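Branched-chain amino acid aminotransferase (Thermoproteus uzoniensis, PDB 5CE8) probably transfers the amino group of valine, leucine or isoleucine to 2-oxoglutarate, using pyridoxal 5'-phosphate as cofactor. Local coordinates at residues 192-204 against 244-258. Residues are numbered along the deposited sequence; the frame is centred on the assembly and turned at random.
Sequences GKVVEGSGENIFI and ITREELYAADEAFFV. With PLP (pyridoxal-5'-phosphate), chain D.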
loop_
_atom_site.group_PDB
_atom_site.type_symbol
_atom_site.label_atom_id
_atom_site.label_comp_id
_atom_site.label_asym_id
_atom_site.label_seq_id
_atom_site.Cartn_x
_atom_site.Cartn_y
_atom_site.Cartn_z
ATOM N N GLY A 192 -5.682 -0.426 7.007
ATOM C CA GLY A 192 -6.867 0.332 7.383
ATOM C C GLY A 192 -7.846 -0.313 8.339
ATOM O O GLY A 192 -8.898 0.210 8.527
ATOM N N LYS A 193 -7.471 -1.455 8.942
ATOM C CA LYS A 193 -8.308 -2.241 9.818
ATOM C C LYS A 193 -7.937 -1.856 11.231
ATOM O O LYS A 193 -6.737 -1.658 11.483
ATOM C CB LYS A 193 -8.055 -3.717 9.766
ATOM C CG LYS A 193 -8.100 -4.383 8.413
ATOM C CD LYS A 193 -9.399 -4.127 7.627
ATOM C CE LYS A 193 -9.246 -4.812 6.252
ATOM N NZ LYS A 193 -8.319 -3.997 5.399
ATOM N N VAL A 194 -8.946 -1.782 12.115
ATOM C CA VAL A 194 -8.732 -1.511 13.590
ATOM C C VAL A 194 -7.833 -2.606 14.179
ATOM O O VAL A 194 -8.086 -3.813 14.038
ATOM C CB VAL A 194 -10.106 -1.485 14.331
ATOM C CG1 VAL A 194 -9.986 -1.354 15.880
ATOM C CG2 VAL A 194 -10.954 -0.354 13.845
ATOM N N VAL A 195 -6.794 -2.244 14.908
ATOM C CA VAL A 195 -6.041 -3.288 15.558
ATOM C C VAL A 195 -5.845 -3.193 17.094
ATOM O O VAL A 195 -5.891 -4.215 17.762
ATOM C CB VAL A 195 -4.720 -3.589 14.864
ATOM C CG1 VAL A 195 -4.981 -4.352 13.591
ATOM C CG2 VAL A 195 -3.932 -2.332 14.560
ATOM N N GLU A 196 -5.597 -2.037 17.608
ATOM C CA GLU A 196 -5.019 -1.897 18.990
ATOM C C GLU A 196 -5.512 -0.601 19.615
ATOM O O GLU A 196 -5.854 0.320 18.883
ATOM C CB GLU A 196 -3.548 -1.852 18.861
ATOM C CG GLU A 196 -2.779 -3.138 18.669
ATOM C CD GLU A 196 -2.559 -3.909 19.917
ATOM O OE1 GLU A 196 -2.741 -3.375 21.006
ATOM O OE2 GLU A 196 -2.171 -5.059 19.834
ATOM N N GLY A 197 -5.512 -0.491 20.952
ATOM C CA GLY A 197 -5.474 0.783 21.588
ATOM C C GLY A 197 -3.984 1.096 21.670
ATOM O O GLY A 197 -3.122 0.297 21.281
ATOM N N SER A 198 -3.596 2.155 22.299
ATOM C CA SER A 198 -2.159 2.384 22.511
ATOM C C SER A 198 -1.452 1.268 23.269
ATOM O O SER A 198 -0.318 0.879 22.953
ATOM C CB SER A 198 -1.897 3.773 23.135
ATOM O OG SER A 198 -2.323 3.910 24.490
ATOM N N GLY A 199 -2.131 0.729 24.253
ATOM C CA GLY A 199 -1.634 -0.357 25.027
ATOM C C GLY A 199 -2.669 -1.431 25.354
ATOM O O GLY A 199 -2.634 -1.944 26.457
ATOM N N GLU A 200 -3.625 -1.718 24.450
ATOM C CA GLU A 200 -4.759 -2.621 24.797
ATOM C C GLU A 200 -5.202 -3.331 23.589
ATOM O O GLU A 200 -5.236 -2.684 22.538
ATOM C CB GLU A 200 -5.967 -1.809 25.272
ATOM C CG GLU A 200 -5.807 -0.920 26.555
ATOM C CD GLU A 200 -5.247 0.477 26.243
ATOM O OE1 GLU A 200 -4.970 1.209 27.185
ATOM O OE2 GLU A 200 -4.993 0.876 25.095
ATOM N N ASN A 201 -5.717 -4.555 23.730
ATOM C CA ASN A 201 -6.384 -5.234 22.585
ATOM C C ASN A 201 -7.811 -4.752 22.630
ATOM O O ASN A 201 -8.269 -4.155 23.636
ATOM C CB ASN A 201 -6.340 -6.731 22.621
ATOM C CG ASN A 201 -4.905 -7.289 22.455
ATOM O OD1 ASN A 201 -4.417 -7.898 23.335
ATOM N ND2 ASN A 201 -4.254 -7.019 21.351
ATOM N N ILE A 202 -8.478 -4.921 21.514
ATOM C CA ILE A 202 -9.854 -4.385 21.305
ATOM C C ILE A 202 -10.791 -5.537 20.941
ATOM O O ILE A 202 -10.416 -6.455 20.177
ATOM C CB ILE A 202 -9.938 -3.421 20.100
ATOM C CG1 ILE A 202 -8.877 -2.364 20.220
ATOM C CG2 ILE A 202 -11.303 -2.700 19.995
ATOM C CD1 ILE A 202 -8.862 -1.345 19.084
ATOM N N PHE A 203 -12.026 -5.476 21.488
ATOM C CA PHE A 203 -13.103 -6.398 21.175
ATOM C C PHE A 203 -14.382 -5.630 20.809
ATOM O O PHE A 203 -14.753 -4.643 21.454
ATOM C CB PHE A 203 -13.410 -7.320 22.399
ATOM C CG PHE A 203 -12.471 -8.451 22.587
ATOM C CD1 PHE A 203 -11.304 -8.268 23.299
ATOM C CD2 PHE A 203 -12.840 -9.746 22.266
ATOM C CE1 PHE A 203 -10.421 -9.284 23.539
ATOM C CE2 PHE A 203 -11.931 -10.797 22.534
ATOM C CZ PHE A 203 -10.727 -10.561 23.152
ATOM N N ILE A 204 -15.125 -6.085 19.804
ATOM C CA ILE A 204 -16.461 -5.533 19.688
ATOM C C ILE A 204 -17.510 -6.620 19.898
ATOM O O ILE A 204 -17.219 -7.733 19.736
ATOM C CB ILE A 204 -16.648 -4.798 18.341
ATOM C CG1 ILE A 204 -16.551 -5.781 17.178
ATOM C CG2 ILE A 204 -15.649 -3.622 18.271
ATOM C CD1 ILE A 204 -16.945 -5.147 15.858
ATOM N N ILE A 244 -11.491 -6.065 11.839
ATOM C CA ILE A 244 -12.523 -5.112 12.185
ATOM C C ILE A 244 -12.371 -3.810 11.399
ATOM O O ILE A 244 -11.359 -3.252 11.462
ATOM C CB ILE A 244 -12.456 -4.827 13.717
ATOM C CG1 ILE A 244 -13.036 -6.049 14.426
ATOM C CG2 ILE A 244 -13.361 -3.656 14.075
ATOM C CD1 ILE A 244 -12.839 -6.013 15.901
ATOM N N THR A 245 -13.418 -3.274 10.743
ATOM C CA THR A 245 -13.276 -1.946 10.180
ATOM C C THR A 245 -13.728 -0.848 11.193
ATOM O O THR A 245 -14.407 -1.101 12.137
ATOM C CB THR A 245 -14.121 -1.809 8.955
ATOM O OG1 THR A 245 -15.452 -2.027 9.354
ATOM C CG2 THR A 245 -13.739 -2.853 7.954
ATOM N N ARG A 246 -13.359 0.370 10.893
ATOM C CA ARG A 246 -13.919 1.490 11.510
ATOM C C ARG A 246 -15.495 1.543 11.529
ATOM O O ARG A 246 -16.049 1.768 12.550
ATOM C CB ARG A 246 -13.295 2.645 10.846
ATOM C CG ARG A 246 -13.810 4.039 11.107
ATOM C CD ARG A 246 -12.943 4.873 10.131
ATOM N NE ARG A 246 -12.779 6.027 10.845
ATOM C CZ ARG A 246 -11.733 6.782 10.977
ATOM N NH1 ARG A 246 -10.658 6.769 10.175
ATOM N NH2 ARG A 246 -11.972 7.690 11.908
ATOM N N GLU A 247 -16.125 1.303 10.397
ATOM C CA GLU A 247 -17.586 1.122 10.286
ATOM C C GLU A 247 -18.225 0.122 11.261
ATOM O O GLU A 247 -19.215 0.438 11.875
ATOM C CB GLU A 247 -18.039 0.841 8.817
ATOM C CG GLU A 247 -17.487 1.902 7.820
ATOM C CD GLU A 247 -16.316 1.363 7.126
ATOM O OE1 GLU A 247 -15.224 1.366 7.755
ATOM O OE2 GLU A 247 -16.529 0.908 6.003
ATOM N N GLU A 248 -17.601 -0.997 11.510
ATOM C CA GLU A 248 -18.077 -2.021 12.455
ATOM C C GLU A 248 -17.855 -1.512 13.861
ATOM O O GLU A 248 -18.603 -1.863 14.760
ATOM C CB GLU A 248 -17.343 -3.360 12.273
ATOM C CG GLU A 248 -17.590 -3.966 10.916
ATOM C CD GLU A 248 -16.740 -5.158 10.662
ATOM O OE1 GLU A 248 -15.524 -5.100 11.004
ATOM O OE2 GLU A 248 -17.276 -6.152 10.035
ATOM N N LEU A 249 -16.869 -0.669 14.067
ATOM C CA LEU A 249 -16.691 -0.131 15.426
ATOM C C LEU A 249 -17.861 0.901 15.777
ATOM O O LEU A 249 -18.454 0.923 16.914
ATOM C CB LEU A 249 -15.393 0.633 15.500
ATOM C CG LEU A 249 -14.328 0.308 16.559
ATOM C CD1 LEU A 249 -13.418 1.527 16.648
ATOM C CD2 LEU A 249 -14.863 -0.058 17.926
ATOM N N TYR A 250 -18.053 1.821 14.833
ATOM C CA TYR A 250 -19.070 2.885 14.880
ATOM C C TYR A 250 -20.461 2.307 15.127
ATOM O O TYR A 250 -21.271 2.962 15.786
ATOM C CB TYR A 250 -19.035 3.668 13.579
ATOM C CG TYR A 250 -17.947 4.741 13.402
ATOM C CD1 TYR A 250 -16.844 4.865 14.284
ATOM C CD2 TYR A 250 -18.011 5.580 12.357
ATOM C CE1 TYR A 250 -15.867 5.845 14.085
ATOM C CE2 TYR A 250 -17.069 6.518 12.097
ATOM C CZ TYR A 250 -16.009 6.690 13.021
ATOM O OH TYR A 250 -15.100 7.649 12.735
ATOM N N ALA A 251 -20.765 1.192 14.463
ATOM C CA ALA A 251 -22.019 0.433 14.481
ATOM C C ALA A 251 -22.100 -0.682 15.485
ATOM O O ALA A 251 -23.085 -1.391 15.553
ATOM C CB ALA A 251 -22.250 -0.157 13.085
ATOM N N ALA A 252 -21.049 -0.951 16.246
ATOM C CA ALA A 252 -21.109 -2.044 17.186
ATOM C C ALA A 252 -22.198 -1.872 18.235
ATOM O O ALA A 252 -22.469 -0.764 18.656
ATOM C CB ALA A 252 -19.753 -2.188 17.970
ATOM N N ASP A 253 -22.740 -2.994 18.691
ATOM C CA ASP A 253 -23.580 -3.059 19.889
ATOM C C ASP A 253 -22.836 -2.758 21.163
ATOM O O ASP A 253 -23.384 -2.136 22.071
ATOM C CB ASP A 253 -24.252 -4.443 19.986
ATOM C CG ASP A 253 -25.114 -4.755 18.734
ATOM O OD1 ASP A 253 -25.708 -3.805 18.204
ATOM O OD2 ASP A 253 -25.146 -5.911 18.269
ATOM N N GLU A 254 -21.562 -3.107 21.175
ATOM C CA GLU A 254 -20.655 -2.904 22.334
ATOM C C GLU A 254 -19.243 -2.993 21.877
ATOM O O GLU A 254 -18.939 -3.546 20.795
ATOM C CB GLU A 254 -20.743 -3.975 23.489
ATOM C CG GLU A 254 -22.034 -4.630 23.807
ATOM C CD GLU A 254 -21.912 -5.666 24.910
ATOM O OE1 GLU A 254 -21.105 -5.468 25.894
ATOM O OE2 GLU A 254 -22.698 -6.638 24.811
ATOM N N ALA A 255 -18.374 -2.459 22.729
ATOM C CA ALA A 255 -16.910 -2.422 22.514
ATOM C C ALA A 255 -16.185 -2.276 23.823
ATOM O O ALA A 255 -16.695 -1.695 24.793
ATOM C CB ALA A 255 -16.479 -1.294 21.574
ATOM N N PHE A 256 -15.059 -2.930 23.881
ATOM C CA PHE A 256 -14.174 -2.858 25.037
ATOM C C PHE A 256 -12.700 -3.137 24.702
ATOM O O PHE A 256 -12.359 -3.864 23.777
ATOM C CB PHE A 256 -14.662 -3.780 26.170
ATOM C CG PHE A 256 -14.735 -5.250 25.865
ATOM C CD1 PHE A 256 -15.838 -5.787 25.232
ATOM C CD2 PHE A 256 -13.726 -6.132 26.267
ATOM C CE1 PHE A 256 -15.983 -7.184 25.021
ATOM C CE2 PHE A 256 -13.873 -7.499 26.066
ATOM C CZ PHE A 256 -14.960 -8.032 25.381
ATOM N N PHE A 257 -11.854 -2.526 25.515
ATOM C CA PHE A 257 -10.416 -2.743 25.549
ATOM C C PHE A 257 -10.083 -3.740 26.664
ATOM O O PHE A 257 -10.765 -3.805 27.727
ATOM C CB PHE A 257 -9.706 -1.494 26.006
ATOM C CG PHE A 257 -9.630 -0.386 25.010
ATOM C CD1 PHE A 257 -8.988 -0.554 23.828
ATOM C CD2 PHE A 257 -10.205 0.897 25.298
ATOM C CE1 PHE A 257 -8.849 0.510 22.946
ATOM C CE2 PHE A 257 -10.102 1.926 24.401
ATOM C CZ PHE A 257 -9.406 1.742 23.210
ATOM N N VAL A 258 -9.000 -4.508 26.424
ATOM C CA VAL A 258 -8.483 -5.499 27.366
ATOM C C VAL A 258 -6.952 -5.330 27.394
ATOM O O VAL A 258 -6.338 -4.948 26.340
ATOM C CB VAL A 258 -8.932 -6.958 27.078
ATOM C CG1 VAL A 258 -10.442 -7.017 26.923
ATOM C CG2 VAL A 258 -8.279 -7.500 25.846
HETATM N N1 PLP D . -1.484 -4.307 22.999
HETATM C C2 PLP D . -0.219 -3.901 22.963
HETATM C C2A PLP D . 0.283 -3.044 21.840
HETATM C C3 PLP D . 0.691 -4.192 24.063
HETATM O O3 PLP D . 1.983 -3.676 24.053
HETATM C C4 PLP D . 0.178 -5.008 25.198
HETATM C C4A PLP D . 1.034 -5.393 26.388
HETATM C C5 PLP D . -1.248 -5.429 25.096
HETATM C C6 PLP D . -1.996 -5.023 23.955
HETATM C C5A PLP D . -1.992 -6.195 26.152
HETATM O O4P PLP D . -1.367 -7.384 26.477
HETATM P P PLP D . -1.666 -8.042 27.878
HETATM O O1P PLP D . -1.299 -7.040 29.025
HETATM O O2P PLP D . -3.044 -8.546 27.821
HETATM O O3P PLP D . -0.700 -9.177 28.076
HETATM O O HOH W 1 -11.425 1.348 8.607
HETATM O O HOH W 2 -8.576 -5.914 12.337
#
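The F256 ring carries F203 CB over one face, 3.4 Å from F256 CZ, while the two phenyl planes lie nearly parallel (2°) but slid apart, so that the contact is CH-pi rather than a ring stack. F256 CG stands between its backbone N and carbonyl carbon (chi1 61°), which brings the ring across to its strand partner. At the edge of the F203 ring, V258 CG2 approaches F203 CE1 to 3.6 Å; V258 CG1 meets F203 CD1, so the beta-branched side chain offers two apolar contacts. On the other side of the sheet the F257 ring has N201 O at its edge, and F257 CE1 comes 3.6 Å from G197 CA, where a glycine leaves room for the ring.

Strands 201-204 and 254-258 run antiparallel. N201 pairs with V258, and F203 with F256, through two hydrogen bonds each, F203 N to F256 O being 2.8 Å. I204 and I244 meet tip to tip, I204 CG1 to I244 CD1 3.9 Å, and I204 CG2 reaches L249 CD2 of helix 246-250, whose start T245 and E248 close as a capping box.

At the cofactor end, E196 OE1 lies 2.5 Å from PLP N1, consistent with the acidic partner of the pyridine nitrogen in this family. Helix 223-235 packs on F203 and V258; strand 265-270 continues the sheet beside 254-258, bonded through A255 to I267, and its side chains, with those of strand 184-188, touch F257 and L249 on the face away from that helix.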